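Local coordinates for protein CDP-glucose-4,6-dehydratase (Yersinia pseudotuberculosis, PDB 1RKX) that catalyses the dehydration of CDP-D-glucose, probably to CDP-4-keto-6-deoxy-D-glucose, using a bound NAD cofactor, at residues S169-N173 with S174-P178; A246-L249 with Y250-A254; D68-K71 with L72-I76; E237-S240 with G241-L244. One frame throughout, in Å; residues are numbered along the deposited sequence.

Contact 1: residues S169-N173 with S174-P178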
loop_
_atom_site.group_PDB
_atom_site.type_symbol
_atom_site.label_atom_id
_atom_site.label_comp_id
_atom_site.label_asym_id
_atom_site.label_seq_id
_atom_site.Cartn_x
_atom_site.Cartn_y
_atom_site.Cartn_z
ATOM N N SER C 169 -16.243 -7.418 -10.682
ATOM C CA SER C 169 -14.955 -7.174 -11.327
ATOM C C SER C 169 -14.585 -8.304 -12.295
ATOM O O SER C 169 -14.134 -8.055 -13.421
ATOM C CB SER C 169 -13.864 -7.032 -10.264
ATOM O OG SER C 169 -12.599 -6.864 -10.863
ATOM N N SER C 170 -14.770 -9.550 -11.859
ATOM C CA SER C 170 -14.437 -10.685 -12.714
ATOM C C SER C 170 -15.377 -10.798 -13.910
ATOM O O SER C 170 -14.924 -11.063 -15.023
ATOM C CB SER C 170 -14.469 -11.998 -11.931
ATOM O OG SER C 170 -14.188 -13.097 -12.797
ATOM N N TYR C 171 -16.674 -10.606 -13.686
ATOM C CA TYR C 171 -17.628 -10.694 -14.789
ATOM C C TYR C 171 -17.305 -9.639 -15.836
ATOM O O TYR C 171 -17.357 -9.912 -17.034
ATOM C CB TYR C 171 -19.068 -10.521 -14.295
ATOM C CG TYR C 171 -19.832 -11.826 -14.225
ATOM C CD1 TYR C 171 -19.622 -12.729 -13.180
ATOM C CD2 TYR C 171 -20.726 -12.186 -15.235
ATOM C CE1 TYR C 171 -20.282 -13.962 -13.147
ATOM C CE2 TYR C 171 -21.386 -13.414 -15.215
ATOM C CZ TYR C 171 -21.162 -14.296 -14.172
ATOM O OH TYR C 171 -21.818 -15.510 -14.155
ATOM N N ARG C 172 -16.961 -8.436 -15.382
ATOM C CA ARG C 172 -16.619 -7.354 -16.298
ATOM C C ARG C 172 -15.372 -7.713 -17.100
ATOM O O ARG C 172 -15.356 -7.612 -18.330
ATOM C CB ARG C 172 -16.377 -6.050 -15.528
ATOM C CG ARG C 172 -15.960 -4.867 -16.403
ATOM C CD ARG C 172 -15.951 -3.567 -15.604
ATOM N NE ARG C 172 -15.094 -3.671 -14.427
ATOM C CZ ARG C 172 -15.401 -3.199 -13.224
ATOM N NH1 ARG C 172 -16.556 -2.577 -13.017
ATOM N NH2 ARG C 172 -14.549 -3.357 -12.217
ATOM N N ASN C 173 -14.326 -8.139 -16.403
ATOM C CA ASN C 173 -13.072 -8.500 -17.054
ATOM C C ASN C 173 -13.205 -9.671 -18.014
ATOM O O ASN C 173 -12.594 -9.680 -19.086
ATOM C CB ASN C 173 -12.017 -8.846 -16.001
ATOM C CG ASN C 173 -11.434 -7.621 -15.329
ATOM O OD1 ASN C 173 -10.795 -7.721 -14.282
ATOM N ND2 ASN C 173 -11.641 -6.456 -15.934
ATOM N N SER C 174 -14.006 -10.657 -17.623
ATOM C CA SER C 174 -14.193 -11.859 -18.422
ATOM C C SER C 174 -15.239 -11.771 -19.527
ATOM O O SER C 174 -15.021 -12.287 -20.624
ATOM C CB SER C 174 -14.554 -13.033 -17.512
ATOM O OG SER C 174 -13.611 -13.184 -16.462
ATOM N N PHE C 175 -16.365 -11.123 -19.246
ATOM C CA PHE C 175 -17.448 -11.061 -20.223
ATOM C C PHE C 175 -17.884 -9.691 -20.737
ATOM O O PHE C 175 -18.563 -9.606 -21.762
ATOM C CB PHE C 175 -18.657 -11.797 -19.650
ATOM C CG PHE C 175 -18.314 -13.133 -19.040
ATOM C CD1 PHE C 175 -18.452 -13.345 -17.667
ATOM C CD2 PHE C 175 -17.838 -14.177 -19.833
ATOM C CE1 PHE C 175 -18.121 -14.576 -17.096
ATOM C CE2 PHE C 175 -17.504 -15.412 -19.273
ATOM C CZ PHE C 175 -17.647 -15.612 -17.900
ATOM N N PHE C 176 -17.513 -8.625 -20.038
ATOM C CA PHE C 176 -17.886 -7.274 -20.462
ATOM C C PHE C 176 -16.627 -6.416 -20.477
ATOM O O PHE C 176 -16.646 -5.248 -20.078
ATOM C CB PHE C 176 -18.906 -6.667 -19.487
ATOM C CG PHE C 176 -20.111 -7.537 -19.237
ATOM C CD1 PHE C 176 -20.368 -8.043 -17.965
ATOM C CD2 PHE C 176 -21.005 -7.833 -20.266
ATOM C CE1 PHE C 176 -21.497 -8.830 -17.718
ATOM C CE2 PHE C 176 -22.135 -8.615 -20.033
ATOM C CZ PHE C 176 -22.385 -9.114 -18.756
ATOM N N ASN C 177 -15.530 -7.011 -20.929
ATOM C CA ASN C 177 -14.242 -6.332 -20.972
ATOM C C ASN C 177 -14.271 -5.083 -21.848
ATOM O O ASN C 177 -14.809 -5.102 -22.953
ATOM C CB ASN C 177 -13.161 -7.293 -21.477
ATOM C CG ASN C 177 -11.761 -6.744 -21.290
ATOM O OD1 ASN C 177 -11.401 -5.724 -21.873
ATOM N ND2 ASN C 177 -10.965 -7.420 -20.468
ATOM N N PRO C 178 -13.697 -3.976 -21.354
ATOM C CA PRO C 178 -13.659 -2.714 -22.100
ATOM C C PRO C 178 -13.066 -2.904 -23.491
ATOM O O PRO C 178 -13.502 -2.278 -24.458
ATOM C CB PRO C 178 -12.791 -1.823 -21.215
ATOM C CG PRO C 178 -13.145 -2.293 -19.842
ATOM C CD PRO C 178 -13.118 -3.800 -20.009
#
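Tyr171 and Phe175, four residues apart on the same helix, form an edge-to-face aromatic pair, their ring centroids 5.1 Å apart and their planes inclined by 60°. Phe175 supplies the edge: its CD1 reaches Tyr171 CD2 at 3.5 Å, while its CE1 lies over the tyrosine face, displaced toward the rim. Phe176 comes to the tyrosine from another direction, with its CE1 at the ring edge, 4.2 Å from Tyr171 CD2. Large flat residues suit this place because one tyrosine can offer a face and an edge to two different neighbours.

Beside the rings, Ser174 grips Ser170 O twice, through its backbone N at 2.8 Å and its OG at 2.9 Å. Its chi1 of -53° sets OG beside its own N, where a short hydroxyl can fold back to the preceding turn. All this belongs to the C-terminal end of helix 156-175, and Phe176 is the first residue to leave helical angles. Just beyond, Asn177 ND2 donates to a lone pair of Asn173 O at 3.1 Å, nearly straight at 162°, and Asn177 OD1 accepts from Ala179 N.

Farther out, Tyr171 OH bonds Glu116 and Arg119 makes a cation-pi contact with Phe175, both from helix 100-121. Ser170 OG bonds Tyr154 O of the second subunit, which also packs on Asn173, Ser174 and Asn177.

Contact 2: residues A246-L249 with Y250-A254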
loop_
_atom_site.group_PDB
_atom_site.type_symbol
_atom_site.label_atom_id
_atom_site.label_comp_id
_atom_site.label_asym_id
_atom_site.label_seq_id
_atom_site.Cartn_x
_atom_site.Cartn_y
_atom_site.Cartn_z
ATOM N N ALA C 246 -25.206 6.077 -14.506
ATOM C CA ALA C 246 -25.911 5.267 -15.493
ATOM C C ALA C 246 -25.914 5.962 -16.849
ATOM O O ALA C 246 -25.677 5.336 -17.884
ATOM C CB ALA C 246 -27.343 5.017 -15.040
ATOM N N GLN C 247 -26.192 7.259 -16.836
ATOM C CA GLN C 247 -26.236 8.017 -18.077
ATOM C C GLN C 247 -24.880 7.978 -18.768
ATOM O O GLN C 247 -24.798 7.760 -19.975
ATOM C CB GLN C 247 -26.644 9.468 -17.804
ATOM C CG GLN C 247 -27.214 10.153 -19.031
ATOM C CD GLN C 247 -27.503 11.619 -18.805
ATOM O OE1 GLN C 247 -27.934 12.020 -17.719
ATOM N NE2 GLN C 247 -27.283 12.429 -19.835
ATOM N N LYS C 248 -23.813 8.172 -17.999
ATOM C CA LYS C 248 -22.473 8.158 -18.564
ATOM C C LYS C 248 -22.075 6.783 -19.084
ATOM O O LYS C 248 -21.446 6.679 -20.131
ATOM C CB LYS C 248 -21.453 8.662 -17.542
ATOM C CG LYS C 248 -21.484 10.171 -17.369
ATOM C CD LYS C 248 -20.306 10.664 -16.556
ATOM C CE LYS C 248 -20.202 12.181 -16.597
ATOM N NZ LYS C 248 -21.414 12.847 -16.048
ATOM N N LEU C 249 -22.434 5.732 -18.353
ATOM C CA LEU C 249 -22.126 4.373 -18.791
ATOM C C LEU C 249 -22.834 4.113 -20.121
ATOM O O LEU C 249 -22.285 3.480 -21.021
ATOM C CB LEU C 249 -22.613 3.354 -17.755
ATOM C CG LEU C 249 -21.821 3.249 -16.448
ATOM C CD1 LEU C 249 -22.639 2.482 -15.414
ATOM C CD2 LEU C 249 -20.487 2.577 -16.709
ATOM N N TYR C 250 -24.060 4.611 -20.226
ATOM C CA TYR C 250 -24.865 4.424 -21.427
ATOM C C TYR C 250 -24.288 5.169 -22.628
ATOM O O TYR C 250 -24.018 4.571 -23.673
ATOM C CB TYR C 250 -26.296 4.910 -21.172
ATOM C CG TYR C 250 -27.275 4.593 -22.286
ATOM C CD1 TYR C 250 -28.180 3.542 -22.163
ATOM C CD2 TYR C 250 -27.290 5.340 -23.466
ATOM C CE1 TYR C 250 -29.081 3.240 -23.181
ATOM C CE2 TYR C 250 -28.184 5.043 -24.497
ATOM C CZ TYR C 250 -29.076 3.994 -24.347
ATOM O OH TYR C 250 -29.962 3.696 -25.360
ATOM N N THR C 251 -24.086 6.470 -22.460
ATOM C CA THR C 251 -23.582 7.317 -23.536
ATOM C C THR C 251 -22.088 7.247 -23.815
ATOM O O THR C 251 -21.686 7.191 -24.973
ATOM C CB THR C 251 -23.947 8.787 -23.284
ATOM O OG1 THR C 251 -23.216 9.266 -22.150
ATOM C CG2 THR C 251 -25.439 8.926 -23.014
ATOM N N ASP C 252 -21.263 7.249 -22.772
ATOM C CA ASP C 252 -19.817 7.212 -22.972
ATOM C C ASP C 252 -19.213 5.814 -22.999
ATOM O O ASP C 252 -18.261 5.569 -23.738
ATOM C CB ASP C 252 -19.112 8.074 -21.921
ATOM C CG ASP C 252 -19.473 9.543 -22.044
ATOM O OD1 ASP C 252 -19.862 9.965 -23.152
ATOM O OD2 ASP C 252 -19.359 10.280 -21.041
ATOM N N GLY C 253 -19.742 4.904 -22.188
ATOM C CA GLY C 253 -19.233 3.546 -22.210
ATOM C C GLY C 253 -18.334 3.039 -21.094
ATOM O O GLY C 253 -18.431 3.458 -19.937
ATOM N N ALA C 254 -17.449 2.119 -21.471
ATOM C CA ALA C 254 -16.514 1.463 -20.562
ATOM C C ALA C 254 -15.627 2.378 -19.732
ATOM O O ALA C 254 -15.103 1.962 -18.694
ATOM C CB ALA C 254 -15.646 0.483 -21.344
#
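Ala246 O receives Tyr250 N at 2.9 Å, a regular helical bond, and the tyrosine CB lies equally close to the carbonyl oxygens of Ala246 and Gln247. The ring leads away from this turn, and its OH finds Glu82.

Gln247 O comes next, accepting Thr251 N at 2.9 Å along an almost straight N-H line of 174°. Thr251 holds OG1 between its backbone N and carbonyl carbon (chi1 68°), which brings both branches round the same oxygen: OG1 lies 3.1 Å from Gln247 O and the methyl CG2 3.3 Å from it. A short hydroxyl suits this exposed place, close to a main-chain oxygen.

Lys248 O takes two donors, Asp252 N at 2.7 Å and Gly253 N at 3.2 Å, the forked pattern of a helix running out. Lys248 NZ and Asp252 OD2 stay 6.0 Å apart, too far for a salt bridge, and NZ bonds Leu314 O.

Leu249 closes the walk, its carbonyl O meeting Gly253 CA in a C-H...O contact of 3.3 Å. Gly253 has a positive phi of 105°, comfortable for a residue with no side chain to press on the preceding carbonyl.

Around this C-terminal end of helix 236-251, Leu249 packs on Ala187 and Ala189 of strand 187-192. Ala246 and Tyr250 lie on strand 83-86, with helix 4-7 against Ala246, Gln247, Tyr250 and Thr251.

Contact 3: residues D68-K71 with L72-I76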
loop_
_atom_site.group_PDB
_atom_site.type_symbol
_atom_site.label_atom_id
_atom_site.label_comp_id
_atom_site.label_asym_id
_atom_site.label_seq_id
_atom_site.Cartn_x
_atom_site.Cartn_y
_atom_site.Cartn_z
ATOM N N ASP C 68 -33.327 -17.250 -7.585
ATOM C CA ASP C 68 -33.986 -18.129 -8.547
ATOM C C ASP C 68 -33.376 -17.728 -9.889
ATOM O O ASP C 68 -33.910 -16.869 -10.589
ATOM C CB ASP C 68 -35.496 -17.863 -8.560
ATOM C CG ASP C 68 -36.266 -18.891 -9.373
ATOM O OD1 ASP C 68 -35.711 -19.408 -10.364
ATOM O OD2 ASP C 68 -37.437 -19.170 -9.027
ATOM N N GLN C 69 -32.262 -18.356 -10.242
ATOM C CA GLN C 69 -31.544 -18.038 -11.471
ATOM C C GLN C 69 -32.375 -17.966 -12.748
ATOM O O GLN C 69 -32.279 -16.992 -13.504
ATOM C CB GLN C 69 -30.398 -19.033 -11.678
ATOM C CG GLN C 69 -29.492 -18.686 -12.861
ATOM C CD GLN C 69 -28.348 -19.673 -13.030
ATOM O OE1 GLN C 69 -28.136 -20.541 -12.185
ATOM N NE2 GLN C 69 -27.600 -19.537 -14.122
ATOM N N ASN C 70 -33.186 -18.987 -13.002
ATOM C CA ASN C 70 -33.976 -18.991 -14.224
ATOM C C ASN C 70 -35.109 -17.970 -14.223
ATOM O O ASN C 70 -35.373 -17.327 -15.241
ATOM C CB ASN C 70 -34.548 -20.381 -14.498
ATOM C CG ASN C 70 -34.973 -20.546 -15.941
ATOM O OD1 ASN C 70 -34.133 -20.605 -16.841
ATOM N ND2 ASN C 70 -36.279 -20.601 -16.174
ATOM N N LYS C 71 -35.784 -17.825 -13.090
ATOM C CA LYS C 71 -36.879 -16.865 -13.001
ATOM C C LYS C 71 -36.359 -15.445 -13.216
ATOM O O LYS C 71 -37.053 -14.607 -13.783
ATOM C CB LYS C 71 -37.573 -16.964 -11.642
ATOM C CG LYS C 71 -38.746 -16.009 -11.495
ATOM C CD LYS C 71 -39.434 -16.175 -10.153
ATOM C CE LYS C 71 -40.571 -15.184 -10.014
ATOM N NZ LYS C 71 -41.275 -15.325 -8.715
ATOM N N LEU C 72 -35.136 -15.178 -12.759
ATOM C CA LEU C 72 -34.534 -13.857 -12.928
ATOM C C LEU C 72 -34.139 -13.658 -14.391
ATOM O O LEU C 72 -34.333 -12.579 -14.954
ATOM C CB LEU C 72 -33.307 -13.711 -12.023
ATOM C CG LEU C 72 -32.508 -12.410 -12.152
ATOM C CD1 LEU C 72 -33.416 -11.198 -11.962
ATOM C CD2 LEU C 72 -31.389 -12.411 -11.113
ATOM N N LEU C 73 -33.580 -14.703 -14.998
ATOM C CA LEU C 73 -33.175 -14.653 -16.401
ATOM C C LEU C 73 -34.391 -14.351 -17.276
ATOM O O LEU C 73 -34.336 -13.495 -18.165
ATOM C CB LEU C 73 -32.561 -15.993 -16.811
ATOM C CG LEU C 73 -32.378 -16.309 -18.301
ATOM C CD1 LEU C 73 -31.329 -15.385 -18.913
ATOM C CD2 LEU C 73 -31.962 -17.777 -18.448
ATOM N N GLU C 74 -35.487 -15.059 -17.019
ATOM C CA GLU C 74 -36.717 -14.872 -17.781
ATOM C C GLU C 74 -37.301 -13.478 -17.590
ATOM O O GLU C 74 -37.736 -12.848 -18.555
ATOM C CB GLU C 74 -37.762 -15.917 -17.379
ATOM C CG GLU C 74 -37.419 -17.333 -17.802
ATOM C CD GLU C 74 -37.211 -17.458 -19.298
ATOM O OE1 GLU C 74 -38.114 -17.057 -20.064
ATOM O OE2 GLU C 74 -36.143 -17.958 -19.709
ATOM N N SER C 75 -37.316 -13.005 -16.347
ATOM C CA SER C 75 -37.852 -11.683 -16.042
ATOM C C SER C 75 -37.090 -10.610 -16.816
ATOM O O SER C 75 -37.676 -9.632 -17.289
ATOM C CB SER C 75 -37.758 -11.407 -14.538
ATOM O OG SER C 75 -38.284 -10.130 -14.212
ATOM N N ILE C 76 -35.784 -10.800 -16.947
ATOM C CA ILE C 76 -34.946 -9.852 -17.664
ATOM C C ILE C 76 -35.091 -10.004 -19.181
ATOM O O ILE C 76 -35.239 -9.012 -19.900
ATOM C CB ILE C 76 -33.461 -10.023 -17.262
ATOM C CG1 ILE C 76 -33.289 -9.645 -15.783
ATOM C CG2 ILE C 76 -32.573 -9.159 -18.154
ATOM C CD1 ILE C 76 -31.906 -9.922 -15.210
#
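Asp68 O accepts Leu72 N at 3.0 Å, the first of a regular series in which Gln69 O, Asn70 O and Lys71 O receive Leu73 N, Glu74 N and Ser75 N. This is the opening of helix 69-79, with Asp68 at the N-cap position. Its OD1 takes the N-H of Lys71 at 3.2 Å and 160°, approached from well above the carboxylate plane. Aspartate suits this place: its short side chain reaches forward to a first-turn N-H, and its negative charge would probably be favourable at the positive end of the helix dipole.

Among the side chains, Asn70 and Glu74 lie alongside each other and point the same way, with the amide and carboxylate planes 27° apart. They meet through Asn70 ND2 and the Glu74 methylene CG, 3.8 Å apart, not through the carboxylate, which forms a salt bridge with Arg77. A bend at chi2 (-57°) turns the Glu74 chain just beyond CG, and CG itself sits 3.3 Å from Asn70 O. On the other side of the amide, Asn70 OD1 touches Leu73 CD2 at 3.9 Å. Lys71 runs fully extended, a length that carries NZ to Ile63 O, while Ser75, small and polar, bonds Glu62 through OG.

In the Rossmann-type fold the helix is the crossover from edge strand 60-63 to strand 83-86, with Leu72 near Ile66 and Asp68 near Asp65, both NAD-binding. Leu72 and Ser75 pack on Tyr39 of strand 35-40, Ser75 and Ile76 on Phe13 of strand 11-15. Helix 100-121 meets Gln69 and Leu72 through Tyr113, Leu73 through Val121 and Ile76 through Ala117.

Contact 4: residues E237-S240 with G241-L244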
loop_
_atom_site.group_PDB
_atom_site.type_symbol
_atom_site.label_atom_id
_atom_site.label_comp_id
_atom_site.label_asym_id
_atom_site.label_seq_id
_atom_site.Cartn_x
_atom_site.Cartn_y
_atom_site.Cartn_z
ATOM N N GLU C 237 -29.380 11.697 -2.480
ATOM C CA GLU C 237 -27.996 12.073 -2.778
ATOM C C GLU C 237 -27.252 10.958 -3.526
ATOM O O GLU C 237 -26.775 11.172 -4.638
ATOM C CB GLU C 237 -27.265 12.453 -1.486
ATOM C CG GLU C 237 -27.946 13.597 -0.714
ATOM C CD GLU C 237 -27.464 14.989 -1.117
ATOM O OE1 GLU C 237 -27.285 15.257 -2.329
ATOM O OE2 GLU C 237 -27.276 15.830 -0.212
ATOM N N PRO C 238 -27.128 9.760 -2.929
ATOM C CA PRO C 238 -26.419 8.729 -3.687
ATOM C C PRO C 238 -27.183 8.334 -4.950
ATOM O O PRO C 238 -26.575 8.045 -5.979
ATOM C CB PRO C 238 -26.298 7.575 -2.689
ATOM C CG PRO C 238 -27.480 7.783 -1.772
ATOM C CD PRO C 238 -27.459 9.282 -1.575
ATOM N N LEU C 239 -28.512 8.331 -4.875
ATOM C CA LEU C 239 -29.316 7.967 -6.039
ATOM C C LEU C 239 -29.034 8.907 -7.212
ATOM O O LEU C 239 -28.988 8.473 -8.365
ATOM C CB LEU C 239 -30.808 7.976 -5.689
ATOM C CG LEU C 239 -31.385 6.632 -5.215
ATOM C CD1 LEU C 239 -30.553 6.072 -4.072
ATOM C CD2 LEU C 239 -32.837 6.812 -4.799
ATOM N N SER C 240 -28.835 10.191 -6.929
ATOM C CA SER C 240 -28.538 11.131 -8.006
ATOM C C SER C 240 -27.224 10.706 -8.644
ATOM O O SER C 240 -27.053 10.808 -9.855
ATOM C CB SER C 240 -28.446 12.572 -7.483
ATOM O OG SER C 240 -27.366 12.756 -6.580
ATOM N N GLY C 241 -26.302 10.208 -7.823
ATOM C CA GLY C 241 -25.024 9.753 -8.343
ATOM C C GLY C 241 -25.191 8.513 -9.203
ATOM O O GLY C 241 -24.553 8.387 -10.246
ATOM N N TYR C 242 -26.051 7.593 -8.767
ATOM C CA TYR C 242 -26.312 6.361 -9.521
ATOM C C TYR C 242 -26.885 6.701 -10.900
ATOM O O TYR C 242 -26.507 6.106 -11.904
ATOM C CB TYR C 242 -27.328 5.473 -8.789
ATOM C CG TYR C 242 -26.929 4.995 -7.404
ATOM C CD1 TYR C 242 -27.832 4.278 -6.617
ATOM C CD2 TYR C 242 -25.669 5.278 -6.871
ATOM C CE1 TYR C 242 -27.496 3.854 -5.334
ATOM C CE2 TYR C 242 -25.324 4.858 -5.575
ATOM C CZ TYR C 242 -26.239 4.152 -4.818
ATOM O OH TYR C 242 -25.915 3.760 -3.537
ATOM N N LEU C 243 -27.813 7.654 -10.933
ATOM C CA LEU C 243 -28.448 8.064 -12.188
ATOM C C LEU C 243 -27.436 8.723 -13.114
ATOM O O LEU C 243 -27.391 8.425 -14.307
ATOM C CB LEU C 243 -29.611 9.024 -11.908
ATOM C CG LEU C 243 -30.832 8.441 -11.185
ATOM C CD1 LEU C 243 -31.733 9.568 -10.695
ATOM C CD2 LEU C 243 -31.592 7.505 -12.118
ATOM N N LEU C 244 -26.620 9.617 -12.560
ATOM C CA LEU C 244 -25.596 10.304 -13.338
ATOM C C LEU C 244 -24.630 9.291 -13.937
ATOM O O LEU C 244 -24.260 9.382 -15.109
ATOM C CB LEU C 244 -24.831 11.282 -12.441
ATOM C CG LEU C 244 -23.696 12.069 -13.092
ATOM C CD1 LEU C 244 -24.254 12.945 -14.216
ATOM C CD2 LEU C 244 -23.010 12.929 -12.035
#
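With CG anti to its carbonyl carbon (chi1 -61°), Tyr242 swings its ring back over the preceding turn, a buried one near the start of helix 236-251 in the Rossmann-type fold, where Pro238 and Leu239 meet it. A chi2 of 175° turns one face to Pro238 O, which sits 3.0 Å above the ring plane, toward the rim, nearest CD2. The same oxygen accepts Tyr242 N at 2.9 Å. Proline suits such a start because it has no N-H to leave unpaired.

Ser240 has OG between its backbone N and carbonyl carbon (chi1 64°), a position from which it donates to Glu237 O at 2.6 Å. A small hydroxyl fits here, since OG also bonds Trp316 NE1 and Tyr353 OH. Gly241 follows, its N weakly bonded to both Glu237 O and Pro238 O; lacking a side chain, it puts no bulk against Pro238 O.

Tyr242 OH bonds Lys21, an NAD-binding residue, which places this turn beside the cofactor, the Tyr242 side chain about 6 Å from the bound NAD. Leu239 contributes its branch tip to the ring, CD1 lying 4.0 Å from Tyr242 CE1, while Pro238 CB stands 3.9 Å from Tyr242 OH.

Along the chain the order is contact 3, contact 1, contact 4, contact 2, all four within the range of one dehydratase family. Contacts 4 and 2 share helix 236-251, one near its start and the other at its end, their centres 14 Å apart. Contact 1 closes helix 156-175, and its Pro178 CB touches Ala254 CB of contact 2 at 3.7 Å, so the turns just past the ends of two helices meet. Contact 3 opens helix 69-79, its centre 21 to 26 Å from the others. The three helices pack around one Rossmann-type parallel sheet; contacts 3 and 4 adjoin NAD-binding residues, and contacts 1 and 3 touch the second subunit, contact 1 with more residues.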